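Side-chain contact in VP35 (Myotis lucifugus, PDB 6DKU), which probably antagonises host interferon responses through its interferon inhibitory domain, as a bat-genome homolog of the filoviral polymerase cofactor: residues Val15-Leu20 with Glu29-Ile34. The protein carries 1 engineered substitution. Sequence-based numbering, arbitrary orientation.
Sequences VLTGYL and ELVSAI. Unlike the reference sequence in segment 15-20: Gly18 (reference Ser).
Where Leu16 faces Val31, the backbones come nearest, CA to CA 6.9 Å; 15-18 and 29-34 run in opposite senses and a short connection joins them, so helices 9-18 and 26-37 form an antiparallel helical hairpin. It belongs to the helical part of the VP35 interferon inhibitory domain, beside the part built on a mixed sheet. The contact is small, 161 Å² summed over both sides, and is made by carbon atoms alone: one valine side chain set against two neighbours from successive positions of the first helix. Val31 CG1 lies anti to its backbone N (chi1 171°), and from there it meets both partners, Leu16 CB at 3.7 Å and Thr17 CG2 at 3.8 Å. The other branch, CG2, is slightly farther from the same two atoms, at 4.1 Å from Leu16 CB. Leu16 meets Val31 through CB, the first atom of its side chain, which also packs on Met48 and Phe51 of helix 41-56; Val31 also rests on Ile65 of helix 61-71. Both are thus buried among the helices, whereas Thr17 is partly exposed. Thr17 divides its two branches by polarity. Its hydroxyl OG1 is hydrogen-bonded to Val13 O, one turn back in its own helix, whereas the methyl, placed anti to the carbonyl carbon, goes to the valine, with Thr17 CG2 lying 3.9 Å from Val31 CB.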
loop_
_atom_site.group_PDB
_atom_site.type_symbol
_atom_site.label_atom_id
_atom_site.label_comp_id
_atom_site.label_asym_id
_atom_site.label_seq_id
_atom_site.Cartn_x
_atom_site.Cartn_y
_atom_site.Cartn_z
ATOM N N VAL A 15 7.617 -10.638 -3.112
ATOM C CA VAL A 15 8.903 -10.080 -3.520
ATOM C C VAL A 15 9.182 -8.794 -2.759
ATOM O O VAL A 15 10.225 -8.656 -2.106
ATOM C CB VAL A 15 8.939 -9.833 -5.038
ATOM C CG1 VAL A 15 10.087 -8.882 -5.383
ATOM C CG2 VAL A 15 9.049 -11.138 -5.797
ATOM N N LEU A 16 8.257 -7.831 -2.828
ATOM C CA LEU A 16 8.559 -6.539 -2.220
ATOM C C LEU A 16 8.669 -6.648 -0.705
ATOM O O LEU A 16 9.572 -6.056 -0.106
ATOM C CB LEU A 16 7.524 -5.488 -2.618
ATOM C CG LEU A 16 7.937 -4.663 -3.840
ATOM C CD1 LEU A 16 7.613 -5.405 -5.133
ATOM C CD2 LEU A 16 7.278 -3.291 -3.822
ATOM N N THR A 17 7.778 -7.404 -0.062
ATOM C CA THR A 17 7.886 -7.480 1.395
ATOM C C THR A 17 9.081 -8.310 1.843
ATOM O O THR A 17 9.457 -8.228 3.015
ATOM C CB THR A 17 6.605 -8.037 2.025
ATOM O OG1 THR A 17 6.242 -9.259 1.378
ATOM C CG2 THR A 17 5.469 -7.037 1.887
ATOM N N GLY A 18 9.682 -9.097 0.945
ATOM C CA GLY A 18 10.961 -9.713 1.260
ATOM C C GLY A 18 12.023 -8.720 1.698
ATOM O O GLY A 18 12.863 -9.040 2.542
ATOM N N TYR A 19 12.000 -7.499 1.151
ATOM C CA TYR A 19 13.007 -6.503 1.505
ATOM C C TYR A 19 12.732 -5.829 2.838
ATOM O O TYR A 19 13.604 -5.125 3.354
ATOM C CB TYR A 19 13.122 -5.443 0.406
ATOM C CG TYR A 19 13.643 -6.012 -0.890
ATOM C CD1 TYR A 19 12.770 -6.510 -1.845
ATOM C CD2 TYR A 19 15.003 -6.074 -1.150
ATOM C CE1 TYR A 19 13.230 -7.046 -3.019
ATOM C CE2 TYR A 19 15.476 -6.607 -2.327
ATOM C CZ TYR A 19 14.585 -7.093 -3.259
ATOM O OH TYR A 19 15.039 -7.631 -4.440
ATOM N N LEU A 20 11.557 -6.017 3.407
ATOM C CA LEU A 20 11.267 -5.471 4.721
ATOM C C LEU A 20 11.663 -6.469 5.805
ATOM O O LEU A 20 11.782 -7.672 5.564
ATOM C CB LEU A 20 9.785 -5.128 4.831
ATOM C CG LEU A 20 9.272 -4.216 3.719
ATOM C CD1 LEU A 20 7.801 -3.910 3.926
ATOM C CD2 LEU A 20 10.096 -2.933 3.689
ATOM N N GLU A 29 1.611 -3.095 4.502
ATOM C CA GLU A 29 0.274 -2.766 4.039
ATOM C C GLU A 29 0.308 -1.915 2.779
ATOM O O GLU A 29 -0.561 -2.068 1.921
ATOM C CB GLU A 29 -0.511 -2.050 5.136
ATOM C CG GLU A 29 -0.307 -2.625 6.519
ATOM C CD GLU A 29 -1.008 -3.954 6.723
ATOM O OE1 GLU A 29 -1.604 -4.475 5.751
ATOM O OE2 GLU A 29 -0.963 -4.476 7.862
ATOM N N LEU A 30 1.284 -1.018 2.644
ATOM C CA LEU A 30 1.364 -0.226 1.421
ATOM C C LEU A 30 1.690 -1.109 0.226
ATOM O O LEU A 30 1.128 -0.927 -0.862
ATOM C CB LEU A 30 2.404 0.882 1.568
ATOM C CG LEU A 30 2.535 1.823 0.370
ATOM C CD1 LEU A 30 1.173 2.315 -0.106
ATOM C CD2 LEU A 30 3.421 2.998 0.725
ATOM N N VAL A 31 2.598 -2.068 0.411
ATOM C CA VAL A 31 2.868 -3.051 -0.638
ATOM C C VAL A 31 1.580 -3.767 -1.025
ATOM O O VAL A 31 1.227 -3.868 -2.208
ATOM C CB VAL A 31 3.948 -4.042 -0.169
ATOM C CG1 VAL A 31 4.092 -5.186 -1.154
ATOM C CG2 VAL A 31 5.273 -3.326 0.044
ATOM N N SER A 32 0.846 -4.247 -0.018
ATOM C CA SER A 32 -0.405 -4.955 -0.265
ATOM C C SER A 32 -1.431 -4.066 -0.967
ATOM O O SER A 32 -2.194 -4.540 -1.816
ATOM C CB SER A 32 -0.960 -5.484 1.059
ATOM O OG SER A 32 -2.052 -6.360 0.839
ATOM N N ALA A 33 -1.467 -2.774 -0.626
ATOM C CA ALA A 33 -2.423 -1.864 -1.249
ATOM C C ALA A 33 -2.078 -1.637 -2.710
ATOM O O ALA A 33 -2.960 -1.675 -3.579
ATOM C CB ALA A 33 -2.449 -0.533 -0.495
ATOM N N ILE A 34 -0.791 -1.410 -2.990
ATOM C CA ILE A 34 -0.326 -1.285 -4.365
ATOM C C ILE A 34 -0.731 -2.509 -5.172
ATOM O O ILE A 34 -1.229 -2.389 -6.298
ATOM C CB ILE A 34 1.199 -1.061 -4.389
ATOM C CG1 ILE A 34 1.544 0.289 -3.757
ATOM C CG2 ILE A 34 1.726 -1.109 -5.812
ATOM C CD1 ILE A 34 3.025 0.557 -3.678
#